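Metal-dependent phosphohydrolase, HDOD domain-containing (PDB 3HC1) is of unknown function but binds two ferric ions in an HD-type helical domain and may act as a metal-dependent phosphohydrolase. Local coordinates at residues A[112-117]-A[165-170]; A[120-125]-A[236-241]; A[150-155]-A[215-220]; A[154-159]-A[246-251]; A[183-186]-A[192-195]. One frame throughout, in Å; residues are numbered along the deposited sequence.

Interaction 1 of 5, residues A[112-117]-A[165-170]; sequences GPLNRS and KEFSQV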
# COMPACT_ATOMS: atom_id res chain seq x y z
N GLY A 112 -8.73 16.94 2.32
CA GLY A 112 -9.40 17.01 1.05
C GLY A 112 -10.81 16.41 1.04
O GLY A 112 -11.36 16.11 2.11
N PRO A 113 -11.42 16.26 -0.17
CA PRO A 113 -12.77 15.73 -0.31
C PRO A 113 -12.96 14.30 0.17
O PRO A 113 -14.01 13.97 0.65
CB PRO A 113 -13.11 15.94 -1.79
CG PRO A 113 -11.89 16.30 -2.46
CD PRO A 113 -10.86 16.72 -1.45
N LEU A 114 -11.92 13.48 0.15
CA LEU A 114 -11.96 12.19 0.84
C LEU A 114 -11.30 12.30 2.23
O LEU A 114 -10.26 12.97 2.41
CB LEU A 114 -11.19 11.16 0.03
CG LEU A 114 -12.00 10.12 -0.74
CD1 LEU A 114 -13.05 10.81 -1.61
CD2 LEU A 114 -11.04 9.27 -1.58
N ASN A 115 -11.88 11.59 3.20
CA ASN A 115 -11.43 11.68 4.56
C ASN A 115 -10.05 11.05 4.65
O ASN A 115 -9.78 10.07 3.98
CB ASN A 115 -12.42 11.01 5.52
CG ASN A 115 -13.78 11.75 5.62
OD1 ASN A 115 -13.90 12.88 5.26
ND2 ASN A 115 -14.78 11.08 6.12
N ARG A 116 -9.18 11.63 5.47
CA ARG A 116 -7.86 11.09 5.70
C ARG A 116 -7.88 9.61 6.01
O ARG A 116 -7.09 8.82 5.47
CB ARG A 116 -7.17 11.82 6.85
CG ARG A 116 -6.82 13.24 6.53
CD ARG A 116 -6.30 13.94 7.76
NE ARG A 116 -7.36 14.42 8.64
CZ ARG A 116 -7.93 15.62 8.61
NH1 ARG A 116 -7.62 16.55 7.71
NH2 ARG A 116 -8.85 15.89 9.52
N SER A 117 -8.79 9.24 6.90
CA SER A 117 -8.88 7.87 7.39
C SER A 117 -9.27 6.88 6.32
O SER A 117 -8.94 5.72 6.43
CB SER A 117 -9.95 7.78 8.49
OG SER A 117 -11.21 8.12 7.94
N LYS A 165 -9.49 20.64 -4.78
CA LYS A 165 -10.51 21.42 -5.48
C LYS A 165 -10.95 20.64 -6.72
O LYS A 165 -12.15 20.46 -6.93
CB LYS A 165 -9.99 22.83 -5.80
CG LYS A 165 -11.01 23.84 -6.26
CD LYS A 165 -10.48 25.30 -6.17
CE LYS A 165 -9.01 25.48 -6.58
NZ LYS A 165 -8.70 26.92 -6.81
N GLU A 166 -9.97 20.09 -7.44
CA GLU A 166 -10.18 19.28 -8.63
C GLU A 166 -10.70 17.88 -8.31
O GLU A 166 -11.65 17.43 -8.94
CB GLU A 166 -8.86 19.13 -9.41
CG GLU A 166 -8.25 20.42 -10.06
CD GLU A 166 -7.60 21.42 -9.07
OE1 GLU A 166 -7.11 21.03 -8.00
OE2 GLU A 166 -7.58 22.64 -9.38
N PHE A 167 -10.08 17.18 -7.35
CA PHE A 167 -10.51 15.83 -6.92
C PHE A 167 -11.99 15.84 -6.47
O PHE A 167 -12.68 14.83 -6.59
CB PHE A 167 -9.66 15.39 -5.73
CG PHE A 167 -9.67 13.89 -5.44
CD1 PHE A 167 -9.39 12.95 -6.43
CD2 PHE A 167 -9.77 13.44 -4.13
CE1 PHE A 167 -9.30 11.58 -6.15
CE2 PHE A 167 -9.70 12.09 -3.82
CZ PHE A 167 -9.45 11.13 -4.83
N SER A 168 -12.42 16.97 -5.90
CA SER A 168 -13.85 17.16 -5.55
C SER A 168 -14.76 16.70 -6.66
O SER A 168 -15.77 16.09 -6.40
CB SER A 168 -14.20 18.62 -5.26
OG SER A 168 -13.54 19.03 -4.09
N GLN A 169 -14.37 17.04 -7.89
CA GLN A 169 -15.13 16.67 -9.09
C GLN A 169 -15.04 15.18 -9.44
O GLN A 169 -15.99 14.60 -10.01
CB GLN A 169 -14.64 17.51 -10.30
N VAL A 170 -13.88 14.58 -9.18
CA VAL A 170 -13.74 13.15 -9.36
C VAL A 170 -14.76 12.47 -8.41
O VAL A 170 -15.48 11.58 -8.84
CB VAL A 170 -12.28 12.63 -9.09
CG1 VAL A 170 -12.27 11.12 -9.01
CG2 VAL A 170 -11.29 13.19 -10.17

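Interaction 2 of 5, residues A[120-125]-A[236-241]; sequences WAHSLG and FADEYC. With FE (Fe (III) ion), chain C.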
# COMPACT_ATOMS: atom_id res chain seq x y z
N TRP A 120 -5.96 6.05 4.37
CA TRP A 120 -5.07 5.30 5.23
C TRP A 120 -5.53 3.86 5.50
O TRP A 120 -4.76 2.90 5.32
CB TRP A 120 -4.85 6.07 6.55
CG TRP A 120 -4.10 5.28 7.59
CD1 TRP A 120 -4.58 4.78 8.76
CD2 TRP A 120 -2.70 4.96 7.56
NE1 TRP A 120 -3.57 4.15 9.46
CE2 TRP A 120 -2.41 4.24 8.72
CE3 TRP A 120 -1.68 5.17 6.62
CZ2 TRP A 120 -1.12 3.74 9.00
CZ3 TRP A 120 -0.43 4.69 6.88
CH2 TRP A 120 -0.15 3.99 8.09
N ALA A 121 -6.77 3.71 5.93
CA ALA A 121 -7.31 2.40 6.26
C ALA A 121 -7.22 1.45 5.06
O ALA A 121 -6.79 0.29 5.17
CB ALA A 121 -8.82 2.51 6.79
N HIS A 122 -7.59 1.95 3.88
CA HIS A 122 -7.51 1.15 2.66
C HIS A 122 -6.05 0.75 2.32
O HIS A 122 -5.76 -0.39 1.92
CB HIS A 122 -8.09 1.96 1.48
CG HIS A 122 -7.81 1.35 0.14
ND1 HIS A 122 -8.33 0.13 -0.24
CD2 HIS A 122 -7.02 1.76 -0.88
CE1 HIS A 122 -7.92 -0.15 -1.47
NE2 HIS A 122 -7.11 0.81 -1.87
N SER A 123 -5.14 1.72 2.48
CA SER A 123 -3.72 1.50 2.18
C SER A 123 -3.09 0.52 3.15
O SER A 123 -2.36 -0.43 2.71
CB SER A 123 -2.95 2.83 2.16
OG SER A 123 -3.42 3.68 1.09
N LEU A 124 -3.36 0.70 4.45
CA LEU A 124 -2.91 -0.26 5.47
C LEU A 124 -3.48 -1.66 5.24
O LEU A 124 -2.77 -2.64 5.41
CB LEU A 124 -3.28 0.22 6.88
CG LEU A 124 -2.70 -0.58 8.07
CD1 LEU A 124 -1.15 -0.70 7.97
CD2 LEU A 124 -3.12 0.14 9.37
N GLY A 125 -4.75 -1.74 4.84
CA GLY A 125 -5.40 -3.03 4.56
C GLY A 125 -4.72 -3.74 3.40
O GLY A 125 -4.36 -4.90 3.50
N PHE A 236 -4.00 -7.77 -6.50
CA PHE A 236 -5.01 -8.64 -5.89
C PHE A 236 -5.53 -8.07 -4.58
O PHE A 236 -6.76 -7.96 -4.35
CB PHE A 236 -4.54 -10.10 -5.70
CG PHE A 236 -5.55 -10.96 -5.03
CD1 PHE A 236 -5.66 -10.97 -3.66
CD2 PHE A 236 -6.47 -11.67 -5.79
CE1 PHE A 236 -6.62 -11.69 -3.04
CE2 PHE A 236 -7.44 -12.40 -5.17
CZ PHE A 236 -7.52 -12.41 -3.80
N ALA A 237 -4.61 -7.68 -3.71
CA ALA A 237 -4.98 -7.12 -2.41
C ALA A 237 -5.88 -5.88 -2.53
O ALA A 237 -6.81 -5.70 -1.73
CB ALA A 237 -3.75 -6.86 -1.52
N ASP A 238 -5.64 -5.05 -3.53
CA ASP A 238 -6.43 -3.87 -3.71
C ASP A 238 -7.86 -4.23 -4.11
O ASP A 238 -8.83 -3.75 -3.52
CB ASP A 238 -5.81 -2.92 -4.74
CG ASP A 238 -6.73 -1.81 -5.10
OD1 ASP A 238 -7.09 -1.08 -4.18
OD2 ASP A 238 -7.14 -1.67 -6.27
N GLU A 239 -7.99 -5.08 -5.13
CA GLU A 239 -9.30 -5.54 -5.55
C GLU A 239 -10.07 -6.26 -4.41
O GLU A 239 -11.26 -6.00 -4.17
CB GLU A 239 -9.21 -6.39 -6.84
CG GLU A 239 -10.60 -6.61 -7.44
CD GLU A 239 -10.59 -7.04 -8.86
OE1 GLU A 239 -9.54 -7.51 -9.26
OE2 GLU A 239 -11.61 -6.88 -9.57
N TYR A 240 -9.36 -7.07 -3.64
CA TYR A 240 -9.93 -7.77 -2.51
C TYR A 240 -10.49 -6.78 -1.49
O TYR A 240 -11.67 -6.87 -1.12
CB TYR A 240 -8.92 -8.71 -1.83
CG TYR A 240 -9.53 -9.41 -0.66
CD1 TYR A 240 -9.57 -8.82 0.60
CD2 TYR A 240 -10.14 -10.64 -0.82
CE1 TYR A 240 -10.19 -9.45 1.64
CE2 TYR A 240 -10.76 -11.27 0.21
CZ TYR A 240 -10.78 -10.70 1.43
OH TYR A 240 -11.43 -11.36 2.44
N CYS A 241 -9.65 -5.83 -1.06
CA CYS A 241 -10.04 -4.80 -0.11
C CYS A 241 -11.23 -3.99 -0.61
O CYS A 241 -12.14 -3.74 0.15
CB CYS A 241 -8.88 -3.92 0.23
SG CYS A 241 -7.72 -4.77 1.36
FE FE C . -6.33 1.02 -3.94
O HOH W 1 -5.87 0.92 -5.87

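Interaction 3 of 5, residues A[150-155]-A[215-220]; sequences LLHDVG and LYHHDI. With FE (Fe (III) ion), chain B; FE (Fe (III) ion), chain C.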
# COMPACT_ATOMS: atom_id res chain seq x y z
N LEU A 150 1.37 -0.53 0.88
CA LEU A 150 1.05 0.69 1.63
C LEU A 150 1.20 1.94 0.77
O LEU A 150 0.53 2.94 1.04
CB LEU A 150 1.95 0.78 2.87
CG LEU A 150 1.55 1.77 3.97
CD1 LEU A 150 0.10 1.71 4.36
CD2 LEU A 150 2.42 1.50 5.21
N LEU A 151 2.07 1.89 -0.27
CA LEU A 151 2.30 3.05 -1.11
C LEU A 151 1.47 3.05 -2.39
O LEU A 151 1.60 3.98 -3.20
CB LEU A 151 3.78 3.14 -1.52
CG LEU A 151 4.74 3.40 -0.34
CD1 LEU A 151 6.17 3.24 -0.80
CD2 LEU A 151 4.46 4.82 0.17
N HIS A 152 0.70 1.99 -2.63
CA HIS A 152 0.06 1.80 -3.96
C HIS A 152 -0.82 2.98 -4.47
O HIS A 152 -0.81 3.33 -5.64
CB HIS A 152 -0.66 0.46 -4.08
CG HIS A 152 -2.06 0.46 -3.52
ND1 HIS A 152 -2.30 0.46 -2.16
CD2 HIS A 152 -3.28 0.45 -4.11
CE1 HIS A 152 -3.61 0.51 -1.95
NE2 HIS A 152 -4.22 0.48 -3.11
N ASP A 153 -1.58 3.55 -3.54
CA ASP A 153 -2.45 4.66 -3.78
C ASP A 153 -1.88 6.01 -3.34
O ASP A 153 -2.65 6.97 -3.12
CB ASP A 153 -3.79 4.40 -3.09
CG ASP A 153 -4.72 3.56 -3.97
OD1 ASP A 153 -4.43 3.45 -5.19
OD2 ASP A 153 -5.70 2.99 -3.44
N VAL A 154 -0.55 6.12 -3.25
CA VAL A 154 0.06 7.40 -2.84
C VAL A 154 -0.35 8.54 -3.81
O VAL A 154 -0.45 9.68 -3.42
CB VAL A 154 1.60 7.26 -2.69
CG1 VAL A 154 2.28 7.07 -4.08
CG2 VAL A 154 2.16 8.41 -2.00
N GLY A 155 -0.66 8.21 -5.06
CA GLY A 155 -1.20 9.19 -5.99
C GLY A 155 -2.55 9.80 -5.64
O GLY A 155 -2.79 10.96 -5.98
N LEU A 215 2.02 2.18 -10.66
CA LEU A 215 1.56 2.38 -12.04
C LEU A 215 0.57 1.34 -12.54
O LEU A 215 -0.37 1.66 -13.29
CB LEU A 215 2.78 2.41 -12.99
CG LEU A 215 2.53 2.66 -14.49
CD1 LEU A 215 1.77 3.98 -14.72
CD2 LEU A 215 3.85 2.64 -15.30
N TYR A 216 0.76 0.09 -12.13
CA TYR A 216 0.08 -1.05 -12.76
C TYR A 216 -0.94 -1.76 -11.88
O TYR A 216 -1.54 -2.75 -12.32
CB TYR A 216 1.10 -2.08 -13.24
CG TYR A 216 2.09 -1.62 -14.28
CD1 TYR A 216 1.69 -1.18 -15.55
CD2 TYR A 216 3.46 -1.71 -14.04
CE1 TYR A 216 2.65 -0.78 -16.53
CE2 TYR A 216 4.42 -1.34 -14.99
CZ TYR A 216 4.02 -0.87 -16.21
OH TYR A 216 5.00 -0.54 -17.09
N HIS A 217 -1.15 -1.26 -10.67
CA HIS A 217 -1.95 -1.97 -9.68
C HIS A 217 -3.40 -2.16 -10.02
O HIS A 217 -4.04 -3.02 -9.42
CB HIS A 217 -1.79 -1.42 -8.28
CG HIS A 217 -2.46 -0.10 -8.05
ND1 HIS A 217 -1.79 1.11 -8.13
CD2 HIS A 217 -3.71 0.18 -7.62
CE1 HIS A 217 -2.63 2.09 -7.83
NE2 HIS A 217 -3.82 1.56 -7.61
N HIS A 218 -3.93 -1.37 -10.97
CA HIS A 218 -5.32 -1.57 -11.47
C HIS A 218 -5.40 -2.45 -12.71
O HIS A 218 -6.49 -2.73 -13.15
CB HIS A 218 -6.05 -0.21 -11.69
CG HIS A 218 -6.39 0.49 -10.41
ND1 HIS A 218 -7.45 0.09 -9.62
CD2 HIS A 218 -5.82 1.54 -9.77
CE1 HIS A 218 -7.48 0.84 -8.53
NE2 HIS A 218 -6.52 1.75 -8.60
N ASP A 219 -4.27 -2.92 -13.26
CA ASP A 219 -4.31 -3.95 -14.29
C ASP A 219 -3.00 -4.71 -14.37
O ASP A 219 -2.09 -4.32 -15.09
CB ASP A 219 -4.65 -3.38 -15.64
CG ASP A 219 -4.90 -4.48 -16.70
OD1 ASP A 219 -5.01 -5.71 -16.38
OD2 ASP A 219 -4.98 -4.07 -17.85
N ILE A 220 -2.93 -5.79 -13.61
CA ILE A 220 -1.73 -6.63 -13.54
C ILE A 220 -1.29 -7.11 -14.93
O ILE A 220 -0.11 -7.29 -15.17
CB ILE A 220 -1.93 -7.79 -12.55
CG1 ILE A 220 -0.62 -8.57 -12.31
CG2 ILE A 220 -3.05 -8.73 -13.00
CD1 ILE A 220 0.57 -7.68 -11.88
FE FE B . -5.59 2.55 -6.78
FE FE C . -6.33 1.02 -3.94
O HOH W 1 -5.87 0.92 -5.87

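Interaction 4 of 5, residues A[154-159]-A[246-251]; sequences VGEVFI and LGFEGH. With FE (Fe (III) ion), chain C; FE (Fe (III) ion), chain B.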
# COMPACT_ATOMS: atom_id res chain seq x y z
N VAL A 154 -0.55 6.12 -3.25
CA VAL A 154 0.06 7.40 -2.84
C VAL A 154 -0.35 8.54 -3.81
O VAL A 154 -0.45 9.68 -3.42
CB VAL A 154 1.60 7.26 -2.69
CG1 VAL A 154 2.28 7.07 -4.08
CG2 VAL A 154 2.16 8.41 -2.00
N GLY A 155 -0.66 8.21 -5.06
CA GLY A 155 -1.20 9.19 -5.99
C GLY A 155 -2.55 9.80 -5.64
O GLY A 155 -2.79 10.96 -5.98
N GLU A 156 -3.44 9.01 -5.03
CA GLU A 156 -4.75 9.50 -4.55
C GLU A 156 -4.54 10.39 -3.36
O GLU A 156 -5.28 11.36 -3.18
CB GLU A 156 -5.71 8.38 -4.11
CG GLU A 156 -6.17 7.44 -5.14
CD GLU A 156 -7.21 8.03 -6.08
OE1 GLU A 156 -6.95 9.10 -6.64
OE2 GLU A 156 -8.28 7.41 -6.26
N VAL A 157 -3.53 10.09 -2.54
CA VAL A 157 -3.17 10.94 -1.45
C VAL A 157 -2.75 12.29 -2.00
O VAL A 157 -3.20 13.32 -1.53
CB VAL A 157 -2.05 10.35 -0.55
CG1 VAL A 157 -1.60 11.40 0.48
CG2 VAL A 157 -2.59 9.14 0.17
N PHE A 158 -1.93 12.27 -3.03
CA PHE A 158 -1.52 13.51 -3.65
C PHE A 158 -2.66 14.31 -4.22
O PHE A 158 -2.74 15.50 -3.98
CB PHE A 158 -0.51 13.23 -4.78
CG PHE A 158 -0.14 14.46 -5.53
CD1 PHE A 158 0.82 15.30 -5.02
CD2 PHE A 158 -0.80 14.81 -6.70
CE1 PHE A 158 1.16 16.45 -5.70
CE2 PHE A 158 -0.46 15.96 -7.36
CZ PHE A 158 0.51 16.77 -6.85
N ILE A 159 -3.52 13.68 -5.02
CA ILE A 159 -4.59 14.41 -5.67
C ILE A 159 -5.55 14.97 -4.59
O ILE A 159 -6.03 16.11 -4.71
CB ILE A 159 -5.35 13.55 -6.67
CG1 ILE A 159 -4.41 13.05 -7.78
CG2 ILE A 159 -6.55 14.26 -7.27
CD1 ILE A 159 -5.09 12.07 -8.68
N LEU A 246 -13.08 -2.59 2.50
CA LEU A 246 -11.86 -1.96 3.01
C LEU A 246 -11.28 -1.04 1.89
O LEU A 246 -10.11 -1.11 1.55
CB LEU A 246 -10.90 -3.03 3.50
CG LEU A 246 -9.61 -2.68 4.28
CD1 LEU A 246 -9.89 -1.61 5.32
CD2 LEU A 246 -9.03 -3.95 4.88
N GLY A 247 -12.15 -0.25 1.29
CA GLY A 247 -11.76 0.61 0.17
C GLY A 247 -12.74 1.70 -0.18
O GLY A 247 -13.75 1.96 0.54
N PHE A 248 -12.43 2.38 -1.27
CA PHE A 248 -13.25 3.54 -1.66
C PHE A 248 -13.28 3.77 -3.14
O PHE A 248 -13.98 4.65 -3.59
CB PHE A 248 -12.69 4.84 -0.98
CG PHE A 248 -11.29 5.20 -1.44
CD1 PHE A 248 -10.20 4.58 -0.89
CD2 PHE A 248 -11.09 6.14 -2.48
CE1 PHE A 248 -8.87 4.87 -1.35
CE2 PHE A 248 -9.80 6.44 -2.93
CZ PHE A 248 -8.69 5.80 -2.37
N GLU A 249 -12.42 3.08 -3.91
CA GLU A 249 -12.21 3.47 -5.28
C GLU A 249 -13.30 2.97 -6.20
O GLU A 249 -13.36 3.38 -7.34
CB GLU A 249 -10.82 2.99 -5.76
CG GLU A 249 -9.67 3.69 -5.05
CD GLU A 249 -8.42 2.89 -5.16
OE1 GLU A 249 -8.33 1.88 -4.47
OE2 GLU A 249 -7.56 3.25 -5.97
N GLY A 250 -14.15 2.06 -5.73
CA GLY A 250 -15.30 1.58 -6.51
C GLY A 250 -14.96 0.41 -7.41
O GLY A 250 -13.79 0.05 -7.59
N HIS A 251 -15.99 -0.22 -7.97
CA HIS A 251 -15.79 -1.47 -8.73
C HIS A 251 -17.03 -1.72 -9.52
O HIS A 251 -18.12 -1.47 -9.05
CB HIS A 251 -15.55 -2.65 -7.78
CG HIS A 251 -14.96 -3.87 -8.43
ND1 HIS A 251 -15.68 -4.69 -9.27
CD2 HIS A 251 -13.73 -4.44 -8.31
CE1 HIS A 251 -14.91 -5.68 -9.69
NE2 HIS A 251 -13.72 -5.54 -9.13
FE FE C . -6.33 1.02 -3.94
FE FE B . -5.59 2.55 -6.78
O HOH W 1 -5.87 0.92 -5.87

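Interaction 5 of 5, residues A[183-186]-A[192-195]; sequences QAEE and SHCE. With FE (Fe (III) ion), chain B.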
# COMPACT_ATOMS: atom_id res chain seq x y z
N GLN A 183 -11.49 5.58 -13.40
CA GLN A 183 -12.27 5.99 -14.57
C GLN A 183 -12.62 7.48 -14.52
O GLN A 183 -12.35 8.22 -15.46
CB GLN A 183 -13.54 5.14 -14.66
CG GLN A 183 -13.30 3.66 -14.99
CD GLN A 183 -14.59 2.84 -14.96
OE1 GLN A 183 -15.32 2.82 -13.96
NE2 GLN A 183 -14.91 2.21 -16.08
N ALA A 184 -13.15 7.94 -13.40
CA ALA A 184 -13.46 9.35 -13.22
C ALA A 184 -12.20 10.21 -13.44
O ALA A 184 -12.24 11.21 -14.16
CB ALA A 184 -13.99 9.58 -11.86
N GLU A 185 -11.06 9.80 -12.86
CA GLU A 185 -9.81 10.53 -13.05
C GLU A 185 -9.43 10.60 -14.54
O GLU A 185 -9.04 11.65 -15.07
CB GLU A 185 -8.69 9.86 -12.21
CG GLU A 185 -8.88 10.12 -10.74
CD GLU A 185 -8.08 9.21 -9.85
OE1 GLU A 185 -7.23 8.40 -10.33
OE2 GLU A 185 -8.40 9.25 -8.65
N GLU A 186 -9.53 9.47 -15.21
CA GLU A 186 -9.19 9.40 -16.61
C GLU A 186 -10.02 10.41 -17.45
O GLU A 186 -9.49 11.10 -18.33
CB GLU A 186 -9.43 7.98 -17.11
CG GLU A 186 -9.14 7.74 -18.58
CD GLU A 186 -7.73 8.10 -18.96
OE1 GLU A 186 -6.84 8.08 -18.08
OE2 GLU A 186 -7.52 8.40 -20.17
N SER A 192 -4.42 9.13 -14.38
CA SER A 192 -4.94 8.69 -13.09
C SER A 192 -3.91 8.74 -11.95
O SER A 192 -2.72 9.06 -12.16
CB SER A 192 -5.50 7.27 -13.24
OG SER A 192 -4.48 6.31 -12.97
N HIS A 193 -4.35 8.38 -10.76
CA HIS A 193 -3.47 8.26 -9.60
C HIS A 193 -2.35 7.22 -9.79
O HIS A 193 -1.33 7.30 -9.07
CB HIS A 193 -4.22 7.95 -8.31
CG HIS A 193 -4.85 6.60 -8.29
ND1 HIS A 193 -5.96 6.28 -9.04
CD2 HIS A 193 -4.47 5.46 -7.66
CE1 HIS A 193 -6.27 5.01 -8.83
NE2 HIS A 193 -5.40 4.50 -7.98
N CYS A 194 -2.54 6.26 -10.69
CA CYS A 194 -1.47 5.33 -11.10
C CYS A 194 -0.30 6.08 -11.67
O CYS A 194 0.82 5.95 -11.22
CB CYS A 194 -1.96 4.32 -12.10
SG CYS A 194 -3.26 3.23 -11.48
N GLU A 195 -0.55 6.94 -12.64
CA GLU A 195 0.52 7.72 -13.26
C GLU A 195 1.07 8.84 -12.41
O GLU A 195 2.30 9.06 -12.35
CB GLU A 195 -0.01 8.27 -14.58
CG GLU A 195 -0.32 7.16 -15.55
CD GLU A 195 -1.76 6.66 -15.47
OE1 GLU A 195 -2.53 7.03 -14.57
OE2 GLU A 195 -2.09 5.89 -16.34
FE FE B . -5.59 2.55 -6.78
O HOH W 1 -5.87 0.92 -5.87

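Interaction 1 of 5, residues A[112-117]-A[165-170]
Pro-113 and Ser-168 bring the two backbones closest, their CA atoms 5.5 Å apart, where the loop leading into helix 116-136 passes the early turns of helix 164-177. Both parts belong to the all-helical HDOD domain, and the contact joins them on its periphery, well away from the centre of the chain. No hydrogen bond runs directly between the segments; the contact is made by side chains fitting together. The proline ring rests on the helix with its CG, 3.5 Å from Ser-168 N and 3.6 Å from Ser-168 OG. That hydroxyl is turned beside its own backbone N (chi1 -66°) and bonds to the carbonyl of Gly-164 a turn earlier, so its polar need is met within the helix while the proline carbons merely lie against it. Phe-167 is directed at the same loop, its CG anti to the backbone N (chi1 -162°), and Pro-113 CG meets its ring obliquely. The CD1/CE1 side of the ring packs on Glu-156 and Ile-159 of helix 154-162 and on Glu-185 of helix 181-189, while Leu-114 N bonds to Asn-160 OD1, tying the loop to helix 154-162 as well. Leu-114 crosses the aromatic side chain at about a right angle, and its CD2 methyl sits at the ring edge, close to the ring plane, 3.8 Å from Phe-167 CE2 and 4.1 Å from Phe-167 CZ.

Interaction 2 of 5, residues A[120-125]-A[236-241]
His-122 NE2 and Asp-238 OD1 grip the same ferric ion, each at 2.2 Å, and this shared metal is the main link between helix 116-136 and helix 229-243. Both residues set CG opposite the backbone N (chi1 near 170°), which swings their ends over to the iron. They are the first histidine and the last aspartate of the H...HD...D pattern of HD-domain proteins; His-152 and Asp-153 supply the middle pair, and Glu-249 and a water at 2.0 Å from the iron complete its shell. The two ligating atoms lie 3.0 Å apart as neighbours on the metal, not as a hydrogen-bonded pair. Asp-238 OD1 sits in the imidazole plane at its edge, while the carboxylate is turned 76° from the ring. A bond from His-122 ND1 to the carbonyl of Leu-246 fixes the ring's rotation. The two helix segments cross at 131° between their N-to-C directions, their axes 9.9 Å apart at closest approach. Farther from the metal, Cys-241 SG meets the backbone of Gly-125, 3.8 Å from that residue's C atom. With ND1 committed to a carbonyl, the imidazole presents NE2 to the iron, and the carboxylate beside it probably offsets part of the metal's positive charge.

Interaction 3 of 5, residues A[150-155]-A[215-220]
His-152 and His-217 both carry CG between the backbone N and the carbonyl carbon (chi1 84° and 73°), a setting that sends each imidazole from its turn toward the other segment. The rings meet as a T-shaped pair: the edge of His-152 points at one face of His-217, planes 86° apart, with His-152 CD2 3.5 Å from His-217 CD2. Each is held by a different ferric ion. His-152 NE2 binds the chain C iron at 2.3 Å, and His-217 NE2 binds the chain B iron at 2.2 Å. His-218 NE2 joins its neighbour on the chain B ion, and His-217 CD2 lies over a face of its ring. Asp-153 connects the two metals, OD1 at 2.2 Å from the chain B iron and OD2 at 2.1 Å from the chain C iron; its side chain crosses that of His-217 at about a right angle. His-152 and Asp-153 are the HD pair that gives the superfamily its name, at the centre of a dinuclear site that His-122, His-193, Asp-238 and Glu-249 complete. Water 1 lies between the irons, 1.9 Å from that of chain B and 2.0 Å from that of chain C; such a bridging solvent is probably activated as in related phosphohydrolases, though its role here is not established.

Interaction 4 of 5, residues A[154-159]-A[246-251]
Glu-156 and Glu-249 bring two buried carboxylates near each other, Glu-156 OE2 standing 4.2 Å from Glu-249 OE2, with no hydrogen bond between the segments. Their planes are turned 50° apart. Glu-249 spends both oxygens on metal: OE1 lies 2.2 Å from the chain C ferric ion and OE2 2.2 Å from the chain B ion, reached because the side chain runs extended beyond CG (chi2 159°). Glu-156 bends at chi2 (-75°), turning OE2 to the loop, while its OE1 lies very close to Glu-185 OE2, an approach consistent with a proton shared between them; the irons may screen what charge remains. The dinuclear centre of this HD-type domain is thus bridged by a carboxylate from the loop after helix 229-243 as well as by Asp-153, next to the start of helix 154-162. Phe-248 packs beside the glutamates. Its side chain and that of Glu-156 pass each other head to tail, Glu-156 OE2 meeting Phe-248 CE2 obliquely at 3.8 Å. Glu-249 CG sits over one face of Phe-248, 3.4 Å from the ring plane and near its margin. Phe-248 also meets His-122 edge-to-face and touches Leu-114, while the backbone of Glu-249 is hydrogen-bonded to that of Phe-181.

Interaction 5 of 5, residues A[183-186]-A[192-195]
Glu-185 OE1 accepts two hydrogen bonds from His-193, one from ND1 at 2.8 Å and one from the backbone N at 2.9 Å. An extended chain beyond CG (chi2 164°) carries this oxygen to the start of helix 193-203. The ring donor uses the syn lone pair of OE1, with the oxygen lying in the imidazole plane at its edge and the N-H pointing almost straight at it (162°). The backbone donor comes from above the carboxylate plane, which stands 83° from the ring. Across the ring, His-193 NE2 binds the chain B ferric ion at 2.3 Å, so Glu-185 is a second-shell residue that fixes the rotation of a first-shell ligand in the dinuclear site of this HD-type domain. Replacing Glu-185 with an alanine would remove the oxygen that takes both hydrogen bonds and would probably leave His-193 ND1 without its mate and the metal-bound ring less firmly oriented. Helix 193-203 opens with a capping box: Ser-192 OG accepts from Cys-194 N, and Glu-195 OE1 in return takes the Ser-192 N-H at 2.8 Å. The serine hydroxyl donates to that same oxygen. Glu-185 CB rests 4.0 Å from Ser-192 CA, its OE2 faces the carboxylate of Glu-156, and on the side of helix 164-177 it meets Phe-167. Cys-194 SG lies over one face of the His-193 ring, toward its rim.

Overall arrangement
From the N terminus, interaction 1 opens first, at the loop before helix 116-136, and closes on helix 164-177. Interaction 2 starts farther along helix 116-136 and closes on helix 229-243, so it crosses interaction 1. Interactions 3 and 4 leave from overlapping segments and share Val-154 and Gly-155; both cross interaction 1. Interaction 3 closes at the end of helix 208-216 and the turn that follows, nested inside interaction 2, whereas interaction 4 runs on to 246-251 and crosses interaction 2. Interaction 5, between helices 181-189 and 193-203, follows interaction 1 in series and nests inside the other three. Interactions 2 to 5 converge on the irons; interaction 1 lies outside, touching 4 and 5 through Phe-167 and 4 also through Leu-114.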